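Local coordinates for protein Non-ribosomal peptide synthetase (Methanobrevibacter ruminantium, PDB 6VTJ) that probably releases a carrier-bound peptide product by reduction, its phosphopantetheine-bearing thiolation domain being joined to a Rossmann-type reductase domain, at residues Leu126-Leu131 / Asp208-Thr213; Leu143-Lys148 / Val369-Leu374; Asp212-Ser217 / Asn249-Val254. All coordinates share one frame; numbering follows the deposited sequence.

Contact 1 of 3, residues Leu126-Leu131 / Asp208-Thr213; sequences LGNVLL and DEPIDT
T213 and V129 pair as neighbours on two parallel strands, 129-132 and 213-216, in the Rossmann-type sheet of the reductase domain, and the loop entering the second strand is tied to the loop entering the first. Backbone bonds come first. N128 O takes two donors, D212 N at 2.9 Å and T213 N at 3.1 Å. Two residues on, L130 N donates to T213 O at 2.8 Å, and the V129 CA-H leans against that same oxygen. Strand 154-158 continues the sheet beyond V129 and L131, while L130 O carries the ladder on to I215.

Apolar contact is slight by comparison. V129 CG2 lies 4.2 Å from T213 CB, on the sheet face where F146 of helix 137-149 also packs. I211 CG2 rests 3.9 Å from L130 CB.

Side chain to backbone bonds close the entrance. The T213 hydroxyl stands anti to its own carbonyl carbon (chi1 -51°), which carries OG1 back to L126 O, 2.7 Å away, where it meets a lone pair in the carbonyl plane. D212 OD2 receives N128 N at 2.8 Å on its anti side, 17° out of the carboxylate plane. This oxygen also lies against G127 CA; a CB at G127 would probably run into it, and the positive phi of G127 suits a residue without one. The N128 amide is held at both ends: OD1 accepts from K153 N, and ND2 reaches across to P210 O, at the centre of an inverse gamma turn, 2.9 Å away, in the plane of the carbonyl and only 1° out of the amide plane.

Contact 2 of 3, residues Leu143-Lys148 / Val369-Leu374; sequences LYEFIK and VAKGIL
E145 and K371 lie aslant one another, carboxylate against aliphatic chain. E145 OE1 sits 3.2 Å from K371 CG, and both carboxylate oxygens are near K371 CE. The lysine runs on past them, extended, so that K371 NZ is 4.8 Å from E145 OE1: opposite charges near each other but not joined as a salt bridge. At that range the lysine would still be likely to favour the ionised acid. The bend of E145 at chi2 (-63°) turns its carboxylate along K371, and E145 OE2 meets the edge of the Y144 ring in its plane. K371 also makes a cation-pi contact with Y368.

The segments 143-148 and 369-374 cross at -60°, their axes 8.9 Å apart at the closest; they belong to helices 137-149 and 366-376. Helix 137-149 follows strand 129-132, as the first helix of a Rossmann fold does. Farther in, I373 and V369 pack on strand 313-322, and F146 and L143 on strand 154-158, so both helices rest against the central sheet.

A370, small enough for a close approach, brings its CB to 3.7 Å from E145 CG. L374 points at the other helix and presses one branch, CD1, onto its backbone, 3.5 Å from F146 N. That methyl also touches E145 CB. Of the F146 side chain, CB is the part that comes near L374, 4.2 Å from CD1, while the ring is sent toward L126 and I154.

Contact 3 of 3, residues Asp212-Ser217 / Asn249-Val254; sequences DTVINS and NNIKYV
V214 and V254 lie in the tight middle of a parallel strand pair, the two strands of a beta-alpha-beta unit whose helix is 229-246. V254 N donates to V214 O at 2.7 Å, V214 N to K252 O and N216 N to V254 O. On the face with Y253, the ring is met obliquely by V214 CG1 (3.8 Å to CE2) and by N216 CB, and V238 and L242 of the helix lie against it. On the other face T213 CG2 meets V254 CG2 at 3.8 Å.

The D212 end is looser. K252 N still reaches D212 O at 3.0 Å, but N250 beside it is poorly ordered, and a water accepts from K252 NZ and reaches D212 O only weakly. Bends at chi3 (-53°) and chi4 (-62°) curl the lysine back past T213.

At the far end a second water lies 2.9 Å from Y253 OH and bonds weakly to N216 OD1. A leucine at Y253 would probably leave that water without its phenolic mate and open a gap beside N216 CB. N216 OD1 also bonds T132 OG1 and N216 ND2 bonds Q255 OE1, fixing the amide's rotation; with K252 NZ on E125 O, these polar ends are satisfied within the protein.

In the fold
Contacts 1 and 3 lie about 7 Å apart between centres and share D212 and T213, so strand 213-216 is held between strands 129-132 and 252-258 of one sheet. Contact 2 is about 15 Å from each, in a helix pair packed on that sheet: L131 CD2 lies against L143 CB, and L374 CD2 approaches I215 CD1. Along the chain the segments run 126-131, 143-148, 208-213 with 212-217, 249-254 and 369-374. Contact 3 is therefore nested within the loop closed by contact 2, whose segments alternate with those of contact 1. Residues distant in sequence thereby build one Rossmann-type core for the reductase domain.

Contact 1 of 3, residues Leu126-Leu131 / Asp208-Thr213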
ATOM      1  N   LEU A 126      -7.716  -3.584 -24.471  1.00 37.42           N
ATOM      2  CA  LEU A 126      -8.021  -2.703 -23.346  1.00 34.91           C
ATOM      3  C   LEU A 126      -9.343  -1.972 -23.562  1.00 33.88           C
ATOM      4  O   LEU A 126     -10.227  -2.004 -22.700  1.00 37.19           O
ATOM      5  CB  LEU A 126      -6.876  -1.711 -23.145  1.00 39.61           C
ATOM      6  CG  LEU A 126      -6.810  -0.930 -21.840  1.00 36.18           C
ATOM      7  CD1 LEU A 126      -6.609  -1.873 -20.697  1.00 31.12           C
ATOM      8  CD2 LEU A 126      -5.671   0.064 -21.901  1.00 37.02           C
ATOM      9  N   GLY A 127      -9.498  -1.306 -24.708  1.00 37.72           N
ATOM     10  CA  GLY A 127     -10.756  -0.621 -24.955  1.00 34.60           C
ATOM     11  C   GLY A 127     -10.882   0.646 -24.120  1.00 38.06           C
ATOM     12  O   GLY A 127      -9.894   1.291 -23.758  1.00 34.56           O
ATOM     13  N   ASN A 128     -12.125   1.006 -23.807  1.00 35.08           N
ATOM     14  CA  ASN A 128     -12.382   2.135 -22.929  1.00 32.79           C
ATOM     15  C   ASN A 128     -12.320   1.694 -21.475  1.00 32.29           C
ATOM     16  O   ASN A 128     -12.838   0.637 -21.108  1.00 32.66           O
ATOM     17  CB  ASN A 128     -13.748   2.744 -23.224  1.00 33.40           C
ATOM     18  CG  ASN A 128     -13.899   3.162 -24.667  1.00 37.45           C
ATOM     19  OD1 ASN A 128     -12.943   3.614 -25.311  1.00 37.69           O
ATOM     20  ND2 ASN A 128     -15.100   2.994 -25.193  1.00 37.26           N
ATOM     21  N   VAL A 129     -11.728   2.531 -20.631  1.00 32.45           N
ATOM     22  CA  VAL A 129     -11.408   2.149 -19.259  1.00 30.53           C
ATOM     23  C   VAL A 129     -12.261   2.947 -18.287  1.00 28.83           C
ATOM     24  O   VAL A 129     -12.450   4.152 -18.463  1.00 31.52           O
ATOM     25  CB  VAL A 129      -9.909   2.358 -18.980  1.00 29.48           C
ATOM     26  CG1 VAL A 129      -9.627   2.397 -17.453  1.00 25.48           C
ATOM     27  CG2 VAL A 129      -9.107   1.271 -19.689  1.00 29.15           C
ATOM     28  N   LEU A 130     -12.787   2.270 -17.276  1.00 27.48           N
ATOM     29  CA  LEU A 130     -13.281   2.911 -16.065  1.00 30.38           C
ATOM     30  C   LEU A 130     -12.160   2.835 -15.030  1.00 29.54           C
ATOM     31  O   LEU A 130     -11.828   1.750 -14.548  1.00 30.08           O
ATOM     32  CB  LEU A 130     -14.548   2.227 -15.557  1.00 29.26           C
ATOM     33  CG  LEU A 130     -14.948   2.705 -14.162  1.00 32.03           C
ATOM     34  CD1 LEU A 130     -15.304   4.167 -14.252  1.00 29.23           C
ATOM     35  CD2 LEU A 130     -16.090   1.895 -13.584  1.00 26.23           C
ATOM     36  N   LEU A 131     -11.568   3.976 -14.702  1.00 26.30           N
ATOM     37  CA  LEU A 131     -10.509   4.070 -13.711  1.00 30.59           C
ATOM     38  C   LEU A 131     -11.056   4.626 -12.398  1.00 26.39           C
ATOM     39  O   LEU A 131     -11.633   5.730 -12.365  1.00 30.15           O
ATOM     40  CB  LEU A 131      -9.378   4.964 -14.228  1.00 25.30           C
ATOM     41  CG  LEU A 131      -8.266   5.325 -13.248  1.00 25.27           C
ATOM     42  CD1 LEU A 131      -7.520   4.079 -12.756  1.00 25.21           C
ATOM     43  CD2 LEU A 131      -7.286   6.312 -13.901  1.00 23.65           C
ATOM     44  N   ASP A 208     -24.905   2.449 -18.980  1.00 53.02           N
ATOM     45  CA  ASP A 208     -25.190   2.706 -20.386  1.00 52.73           C
ATOM     46  C   ASP A 208     -24.015   3.388 -21.083  1.00 55.94           C
ATOM     47  O   ASP A 208     -24.211   4.151 -22.036  1.00 55.97           O
ATOM     48  CB  ASP A 208     -26.458   3.549 -20.528  1.00 59.05           C
ATOM     49  N   GLU A 209     -22.764   3.132 -20.594  1.00 51.54           N
ATOM     50  CA  GLU A 209     -21.524   3.663 -21.151  1.00 46.86           C
ATOM     51  C   GLU A 209     -20.687   2.530 -21.729  1.00 41.58           C
ATOM     52  O   GLU A 209     -20.668   1.426 -21.170  1.00 40.30           O
ATOM     53  CB  GLU A 209     -20.688   4.405 -20.097  1.00 48.30           C
ATOM     54  CG  GLU A 209     -21.360   5.624 -19.483  1.00 49.11           C
ATOM     55  CD  GLU A 209     -21.605   6.734 -20.483  1.00 50.74           C
ATOM     56  OE1 GLU A 209     -20.830   6.850 -21.458  1.00 49.50           O
ATOM     57  OE2 GLU A 209     -22.575   7.500 -20.281  1.00 57.05           O
ATOM     58  N   PRO A 210     -19.997   2.768 -22.850  1.00 43.61           N
ATOM     59  CA  PRO A 210     -19.144   1.738 -23.482  1.00 42.36           C
ATOM     60  C   PRO A 210     -17.833   1.505 -22.726  1.00 40.53           C
ATOM     61  O   PRO A 210     -16.747   1.971 -23.089  1.00 41.64           O
ATOM     62  CB  PRO A 210     -18.913   2.313 -24.883  1.00 36.33           C
ATOM     63  CG  PRO A 210     -18.963   3.774 -24.692  1.00 39.27           C
ATOM     64  CD  PRO A 210     -20.007   4.022 -23.629  1.00 44.85           C
ATOM     65  N   ILE A 211     -17.938   0.737 -21.643  1.00 37.76           N
ATOM     66  CA  ILE A 211     -16.823   0.436 -20.757  1.00 37.29           C
ATOM     67  C   ILE A 211     -16.378  -1.001 -20.990  1.00 37.04           C
ATOM     68  O   ILE A 211     -17.180  -1.939 -20.886  1.00 37.62           O
ATOM     69  CB  ILE A 211     -17.198   0.681 -19.285  1.00 39.28           C
ATOM     70  CG1 ILE A 211     -17.304   2.192 -19.053  1.00 35.48           C
ATOM     71  CG2 ILE A 211     -16.155   0.035 -18.350  1.00 36.61           C
ATOM     72  CD1 ILE A 211     -18.058   2.593 -17.817  1.00 39.34           C
ATOM     73  N   ASP A 212     -15.095  -1.170 -21.302  1.00 33.68           N
ATOM     74  CA  ASP A 212     -14.511  -2.479 -21.557  1.00 39.36           C
ATOM     75  C   ASP A 212     -13.657  -3.009 -20.419  1.00 35.79           C
ATOM     76  O   ASP A 212     -13.607  -4.226 -20.215  1.00 36.45           O
ATOM     77  CB  ASP A 212     -13.665  -2.421 -22.831  1.00 31.42           C
ATOM     78  CG  ASP A 212     -14.453  -1.895 -23.997  1.00 37.85           C
ATOM     79  OD1 ASP A 212     -15.534  -2.463 -24.250  1.00 35.99           O
ATOM     80  OD2 ASP A 212     -14.022  -0.912 -24.643  1.00 39.75           O
ATOM     81  N   THR A 213     -12.980  -2.136 -19.676  1.00 35.83           N
ATOM     82  CA  THR A 213     -12.087  -2.568 -18.607  1.00 29.91           C
ATOM     83  C   THR A 213     -12.242  -1.654 -17.406  1.00 30.36           C
ATOM     84  O   THR A 213     -12.141  -0.436 -17.555  1.00 30.70           O
ATOM     85  CB  THR A 213     -10.627  -2.539 -19.045  1.00 30.24           C
ATOM     86  OG1 THR A 213     -10.450  -3.242 -20.287  1.00 34.11           O
ATOM     87  CG2 THR A 213      -9.754  -3.152 -17.954  1.00 30.33           C
TER

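Contact 2 of 3, residues Leu143-Lys148 / Val369-Leu374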
ATOM      1  N   LEU A 143      -3.740   7.218 -15.557  1.00 27.46           N
ATOM      2  CA  LEU A 143      -4.450   8.084 -16.494  1.00 25.32           C
ATOM      3  C   LEU A 143      -3.473   8.729 -17.475  1.00 30.40           C
ATOM      4  O   LEU A 143      -3.730   8.794 -18.688  1.00 27.72           O
ATOM      5  CB  LEU A 143      -5.233   9.148 -15.725  1.00 26.70           C
ATOM      6  CG  LEU A 143      -5.708  10.384 -16.491  1.00 27.29           C
ATOM      7  CD1 LEU A 143      -6.686   9.957 -17.565  1.00 29.62           C
ATOM      8  CD2 LEU A 143      -6.359  11.383 -15.550  1.00 26.29           C
ATOM      9  N   TYR A 144      -2.355   9.226 -16.960  1.00 29.15           N
ATOM     10  CA  TYR A 144      -1.297   9.758 -17.813  1.00 32.86           C
ATOM     11  C   TYR A 144      -0.885   8.762 -18.893  1.00 30.55           C
ATOM     12  O   TYR A 144      -0.924   9.074 -20.089  1.00 32.89           O
ATOM     13  CB  TYR A 144      -0.100  10.132 -16.955  1.00 30.10           C
ATOM     14  CG  TYR A 144       1.020  10.781 -17.724  1.00 35.57           C
ATOM     15  CD1 TYR A 144       0.918  12.099 -18.146  1.00 38.46           C
ATOM     16  CD2 TYR A 144       2.182  10.080 -18.020  1.00 35.69           C
ATOM     17  CE1 TYR A 144       1.928  12.703 -18.845  1.00 41.66           C
ATOM     18  CE2 TYR A 144       3.205  10.678 -18.716  1.00 42.04           C
ATOM     19  CZ  TYR A 144       3.076  11.996 -19.126  1.00 45.47           C
ATOM     20  OH  TYR A 144       4.086  12.611 -19.832  1.00 47.70           O
ATOM     21  N   GLU A 145      -0.508   7.543 -18.492  1.00 30.62           N
ATOM     22  CA  GLU A 145      -0.044   6.575 -19.480  1.00 32.16           C
ATOM     23  C   GLU A 145      -1.154   6.164 -20.433  1.00 30.79           C
ATOM     24  O   GLU A 145      -0.884   5.854 -21.602  1.00 29.89           O
ATOM     25  CB  GLU A 145       0.537   5.330 -18.806  1.00 33.15           C
ATOM     26  CG  GLU A 145       1.799   5.576 -18.000  1.00 33.65           C
ATOM     27  CD  GLU A 145       2.984   6.065 -18.839  1.00 41.94           C
ATOM     28  OE1 GLU A 145       3.089   5.690 -20.038  1.00 40.03           O
ATOM     29  OE2 GLU A 145       3.814   6.826 -18.280  1.00 43.61           O
ATOM     30  N   PHE A 146      -2.402   6.132 -19.967  1.00 28.93           N
ATOM     31  CA  PHE A 146      -3.488   5.779 -20.872  1.00 29.54           C
ATOM     32  C   PHE A 146      -3.627   6.835 -21.958  1.00 31.04           C
ATOM     33  O   PHE A 146      -3.753   6.513 -23.140  1.00 32.83           O
ATOM     34  CB  PHE A 146      -4.804   5.613 -20.106  1.00 22.44           C
ATOM     35  CG  PHE A 146      -5.953   5.168 -20.974  1.00 30.67           C
ATOM     36  CD1 PHE A 146      -6.701   6.097 -21.694  1.00 30.47           C
ATOM     37  CD2 PHE A 146      -6.267   3.820 -21.098  1.00 26.21           C
ATOM     38  CE1 PHE A 146      -7.759   5.680 -22.513  1.00 31.37           C
ATOM     39  CE2 PHE A 146      -7.323   3.401 -21.915  1.00 30.23           C
ATOM     40  CZ  PHE A 146      -8.066   4.334 -22.620  1.00 32.29           C
ATOM     41  N   ILE A 147      -3.626   8.109 -21.559  1.00 28.57           N
ATOM     42  CA  ILE A 147      -3.656   9.205 -22.521  1.00 32.98           C
ATOM     43  C   ILE A 147      -2.533   9.048 -23.524  1.00 35.36           C
ATOM     44  O   ILE A 147      -2.731   9.225 -24.733  1.00 35.01           O
ATOM     45  CB  ILE A 147      -3.552  10.558 -21.791  1.00 31.41           C
ATOM     46  CG1 ILE A 147      -4.821  10.851 -20.996  1.00 32.17           C
ATOM     47  CG2 ILE A 147      -3.268  11.686 -22.753  1.00 32.43           C
ATOM     48  CD1 ILE A 147      -4.544  11.771 -19.809  1.00 32.80           C
ATOM     49  N   LYS A 148      -1.332   8.714 -23.038  1.00 32.82           N
ATOM     50  CA  LYS A 148      -0.155   8.770 -23.895  1.00 33.03           C
ATOM     51  C   LYS A 148      -0.010   7.562 -24.805  1.00 39.56           C
ATOM     52  O   LYS A 148       0.637   7.682 -25.850  1.00 42.27           O
ATOM     53  CB  LYS A 148       1.119   8.908 -23.062  1.00 33.40           C
ATOM     54  CG  LYS A 148       1.338  10.283 -22.489  1.00 35.30           C
ATOM     55  CD  LYS A 148       2.766  10.439 -22.006  1.00 39.75           C
ATOM     56  N   VAL A 369       5.298   1.620 -13.169  1.00 23.53           N
ATOM     57  CA  VAL A 369       4.196   0.819 -12.636  1.00 21.41           C
ATOM     58  C   VAL A 369       2.967   0.985 -13.512  1.00 23.70           C
ATOM     59  O   VAL A 369       2.310   0.004 -13.881  1.00 23.86           O
ATOM     60  CB  VAL A 369       3.875   1.189 -11.179  1.00 25.33           C
ATOM     61  CG1 VAL A 369       2.671   0.393 -10.707  1.00 21.55           C
ATOM     62  CG2 VAL A 369       5.057   0.907 -10.283  1.00 26.74           C
ATOM     63  N   ALA A 370       2.640   2.234 -13.867  1.00 24.14           N
ATOM     64  CA  ALA A 370       1.433   2.464 -14.668  1.00 29.63           C
ATOM     65  C   ALA A 370       1.559   1.860 -16.073  1.00 27.28           C
ATOM     66  O   ALA A 370       0.600   1.252 -16.584  1.00 27.38           O
ATOM     67  CB  ALA A 370       1.134   3.964 -14.745  1.00 27.07           C
ATOM     68  N   LYS A 371       2.722   2.021 -16.712  1.00 25.04           N
ATOM     69  CA  LYS A 371       2.948   1.348 -17.993  1.00 29.93           C
ATOM     70  C   LYS A 371       2.758  -0.161 -17.876  1.00 25.29           C
ATOM     71  O   LYS A 371       2.136  -0.785 -18.741  1.00 27.82           O
ATOM     72  CB  LYS A 371       4.351   1.642 -18.521  1.00 25.51           C
ATOM     73  CG  LYS A 371       4.586   3.067 -18.964  1.00 32.71           C
ATOM     74  CD  LYS A 371       5.926   3.170 -19.660  1.00 35.10           C
ATOM     75  CE  LYS A 371       6.486   4.577 -19.614  1.00 48.22           C
ATOM     76  NZ  LYS A 371       7.791   4.631 -20.349  1.00 47.98           N
ATOM     77  N   GLY A 372       3.297  -0.767 -16.820  1.00 22.71           N
ATOM     78  CA  GLY A 372       3.174  -2.203 -16.665  1.00 25.93           C
ATOM     79  C   GLY A 372       1.756  -2.656 -16.378  1.00 25.92           C
ATOM     80  O   GLY A 372       1.363  -3.758 -16.779  1.00 25.38           O
ATOM     81  N   ILE A 373       0.973  -1.825 -15.681  1.00 24.68           N
ATOM     82  CA  ILE A 373      -0.430  -2.158 -15.441  1.00 24.84           C
ATOM     83  C   ILE A 373      -1.187  -2.164 -16.755  1.00 25.32           C
ATOM     84  O   ILE A 373      -1.962  -3.083 -17.050  1.00 27.57           O
ATOM     85  CB  ILE A 373      -1.049  -1.179 -14.431  1.00 22.66           C
ATOM     86  CG1 ILE A 373      -0.599  -1.552 -13.019  1.00 23.84           C
ATOM     87  CG2 ILE A 373      -2.570  -1.179 -14.525  1.00 24.87           C
ATOM     88  CD1 ILE A 373      -0.724  -0.407 -12.038  1.00 23.34           C
ATOM     89  N   LEU A 374      -0.946  -1.146 -17.579  1.00 23.37           N
ATOM     90  CA  LEU A 374      -1.612  -1.093 -18.870  1.00 26.05           C
ATOM     91  C   LEU A 374      -1.205  -2.261 -19.758  1.00 24.74           C
ATOM     92  O   LEU A 374      -2.036  -2.794 -20.500  1.00 27.46           O
ATOM     93  CB  LEU A 374      -1.315   0.237 -19.553  1.00 27.02           C
ATOM     94  CG  LEU A 374      -1.986   1.418 -18.866  1.00 26.38           C
ATOM     95  CD1 LEU A 374      -1.815   2.676 -19.715  1.00 31.69           C
ATOM     96  CD2 LEU A 374      -3.464   1.136 -18.601  1.00 25.79           C
TER

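Contact 3 of 3, residues Asp212-Ser217 / Asn249-Val254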
ATOM      1  N   ASP A 212     -15.095  -1.170 -21.302  1.00 33.68           N
ATOM      2  CA  ASP A 212     -14.511  -2.479 -21.557  1.00 39.36           C
ATOM      3  C   ASP A 212     -13.657  -3.009 -20.419  1.00 35.79           C
ATOM      4  O   ASP A 212     -13.607  -4.226 -20.215  1.00 36.45           O
ATOM      5  CB  ASP A 212     -13.665  -2.421 -22.831  1.00 31.42           C
ATOM      6  CG  ASP A 212     -14.453  -1.895 -23.997  1.00 37.85           C
ATOM      7  OD1 ASP A 212     -15.534  -2.463 -24.250  1.00 35.99           O
ATOM      8  OD2 ASP A 212     -14.022  -0.912 -24.643  1.00 39.75           O
ATOM      9  N   THR A 213     -12.980  -2.136 -19.676  1.00 35.83           N
ATOM     10  CA  THR A 213     -12.087  -2.568 -18.607  1.00 29.91           C
ATOM     11  C   THR A 213     -12.242  -1.654 -17.406  1.00 30.36           C
ATOM     12  O   THR A 213     -12.141  -0.436 -17.555  1.00 30.70           O
ATOM     13  CB  THR A 213     -10.627  -2.539 -19.045  1.00 30.24           C
ATOM     14  OG1 THR A 213     -10.450  -3.242 -20.287  1.00 34.11           O
ATOM     15  CG2 THR A 213      -9.754  -3.152 -17.954  1.00 30.33           C
ATOM     16  N   VAL A 214     -12.456  -2.230 -16.223  1.00 29.88           N
ATOM     17  CA  VAL A 214     -12.352  -1.486 -14.972  1.00 30.46           C
ATOM     18  C   VAL A 214     -10.941  -1.674 -14.430  1.00 23.95           C
ATOM     19  O   VAL A 214     -10.447  -2.795 -14.370  1.00 28.88           O
ATOM     20  CB  VAL A 214     -13.395  -1.957 -13.952  1.00 26.86           C
ATOM     21  CG1 VAL A 214     -13.232  -1.165 -12.665  1.00 23.55           C
ATOM     22  CG2 VAL A 214     -14.807  -1.796 -14.507  1.00 29.31           C
ATOM     23  N   ILE A 215     -10.270  -0.582 -14.103  1.00 22.17           N
ATOM     24  CA  ILE A 215      -9.006  -0.617 -13.373  1.00 25.50           C
ATOM     25  C   ILE A 215      -9.246   0.017 -12.010  1.00 24.65           C
ATOM     26  O   ILE A 215      -9.509   1.227 -11.903  1.00 26.44           O
ATOM     27  CB  ILE A 215      -7.876   0.079 -14.139  1.00 25.25           C
ATOM     28  CG1 ILE A 215      -7.777  -0.519 -15.556  1.00 25.82           C
ATOM     29  CG2 ILE A 215      -6.574  -0.096 -13.386  1.00 24.12           C
ATOM     30  CD1 ILE A 215      -6.524  -0.135 -16.328  1.00 23.89           C
ATOM     31  N   ASN A 216      -9.176  -0.814 -10.963  1.00 26.84           N
ATOM     32  CA  ASN A 216      -9.498  -0.405  -9.599  1.00 23.79           C
ATOM     33  C   ASN A 216      -8.204  -0.161  -8.841  1.00 22.32           C
ATOM     34  O   ASN A 216      -7.594  -1.083  -8.281  1.00 23.69           O
ATOM     35  CB  ASN A 216     -10.357  -1.438  -8.885  1.00 24.59           C
ATOM     36  CG  ASN A 216     -10.923  -0.875  -7.598  1.00 29.11           C
ATOM     37  OD1 ASN A 216     -11.698   0.080  -7.630  1.00 31.45           O
ATOM     38  ND2 ASN A 216     -10.488  -1.403  -6.467  1.00 27.10           N
ATOM     39  N   SER A 217      -7.761   1.096  -8.865  1.00 24.47           N
ATOM     40  CA  SER A 217      -6.615   1.519  -8.084  1.00 23.27           C
ATOM     41  C   SER A 217      -7.019   2.337  -6.871  1.00 24.21           C
ATOM     42  O   SER A 217      -6.153   2.679  -6.069  1.00 26.03           O
ATOM     43  CB  SER A 217      -5.627   2.314  -8.949  1.00 23.68           C
ATOM     44  OG  SER A 217      -6.079   3.646  -9.115  1.00 29.32           O
ATOM     45  N   ASN A 249     -21.573  -8.840 -19.888  1.00 60.96           N
ATOM     46  CA  ASN A 249     -20.843 -10.074 -20.159  1.00 67.31           C
ATOM     47  C   ASN A 249     -19.444  -9.835 -20.714  1.00 66.11           C
ATOM     48  O   ASN A 249     -18.738 -10.807 -21.006  1.00 72.05           O
ATOM     49  CB  ASN A 249     -21.635 -10.963 -21.135  1.00 62.46           C
ATOM     50  N   ASN A 250     -19.016  -8.575 -20.845  1.00 64.57           N
ATOM     51  CA  ASN A 250     -17.779  -8.273 -21.557  1.00 61.18           C
ATOM     52  C   ASN A 250     -16.962  -7.172 -20.880  1.00 54.23           C
ATOM     53  O   ASN A 250     -16.270  -6.403 -21.561  1.00 46.16           O
ATOM     54  CB  ASN A 250     -18.087  -7.873 -22.995  1.00 58.90           C
ATOM     55  CG  ASN A 250     -19.131  -6.782 -23.070  1.00 66.98           C
ATOM     56  OD1 ASN A 250     -19.944  -6.615 -22.145  1.00 65.76           O
ATOM     57  ND2 ASN A 250     -19.120  -6.025 -24.167  1.00 65.64           N
ATOM     58  N   ILE A 251     -17.013  -7.079 -19.552  1.00 52.10           N
ATOM     59  CA  ILE A 251     -16.228  -6.092 -18.814  1.00 42.32           C
ATOM     60  C   ILE A 251     -15.169  -6.840 -18.013  1.00 42.34           C
ATOM     61  O   ILE A 251     -15.495  -7.590 -17.084  1.00 47.35           O
ATOM     62  CB  ILE A 251     -17.102  -5.219 -17.905  1.00 39.32           C
ATOM     63  CG1 ILE A 251     -18.191  -4.517 -18.721  1.00 49.74           C
ATOM     64  CG2 ILE A 251     -16.261  -4.155 -17.221  1.00 36.76           C
ATOM     65  CD1 ILE A 251     -19.153  -3.664 -17.882  1.00 44.04           C
ATOM     66  N   LYS A 252     -13.908  -6.653 -18.400  1.00 40.95           N
ATOM     67  CA  LYS A 252     -12.760  -7.052 -17.594  1.00 33.97           C
ATOM     68  C   LYS A 252     -12.700  -6.237 -16.301  1.00 33.44           C
ATOM     69  O   LYS A 252     -12.972  -5.035 -16.304  1.00 33.61           O
ATOM     70  CB  LYS A 252     -11.475  -6.777 -18.369  1.00 33.93           C
ATOM     71  CG  LYS A 252     -10.858  -7.889 -19.138  1.00 43.93           C
ATOM     72  CD  LYS A 252      -9.427  -7.488 -19.521  1.00 39.54           C
ATOM     73  CE  LYS A 252      -9.398  -6.149 -20.213  1.00 36.06           C
ATOM     74  NZ  LYS A 252     -10.169  -6.157 -21.495  1.00 38.92           N
ATOM     75  N   TYR A 253     -12.275  -6.873 -15.207  1.00 27.74           N
ATOM     76  CA  TYR A 253     -12.044  -6.185 -13.941  1.00 30.01           C
ATOM     77  C   TYR A 253     -10.589  -6.397 -13.525  1.00 28.45           C
ATOM     78  O   TYR A 253     -10.181  -7.519 -13.213  1.00 28.27           O
ATOM     79  CB  TYR A 253     -12.995  -6.685 -12.858  1.00 30.50           C
ATOM     80  CG  TYR A 253     -12.928  -5.855 -11.590  1.00 30.47           C
ATOM     81  CD1 TYR A 253     -11.987  -6.124 -10.605  1.00 26.79           C
ATOM     82  CD2 TYR A 253     -13.811  -4.795 -11.377  1.00 30.43           C
ATOM     83  CE1 TYR A 253     -11.924  -5.353  -9.449  1.00 28.15           C
ATOM     84  CE2 TYR A 253     -13.753  -4.035 -10.225  1.00 25.65           C
ATOM     85  CZ  TYR A 253     -12.807  -4.314  -9.272  1.00 25.47           C
ATOM     86  OH  TYR A 253     -12.758  -3.559  -8.112  1.00 31.46           O
ATOM     87  N   VAL A 254      -9.813  -5.325 -13.500  1.00 26.66           N
ATOM     88  CA  VAL A 254      -8.413  -5.353 -13.114  1.00 23.98           C
ATOM     89  C   VAL A 254      -8.291  -4.714 -11.739  1.00 27.52           C
ATOM     90  O   VAL A 254      -8.511  -3.510 -11.581  1.00 24.84           O
ATOM     91  CB  VAL A 254      -7.544  -4.624 -14.134  1.00 24.73           C
ATOM     92  CG1 VAL A 254      -6.099  -4.657 -13.678  1.00 21.95           C
ATOM     93  CG2 VAL A 254      -7.721  -5.275 -15.510  1.00 25.85           C
TER
HETATM   94  O   HOH W   1     -12.627  -6.979 -21.942  1.00 49.25           O
HETATM   95  O   HOH W   2     -14.224  -1.120  -7.772  1.00 34.18           O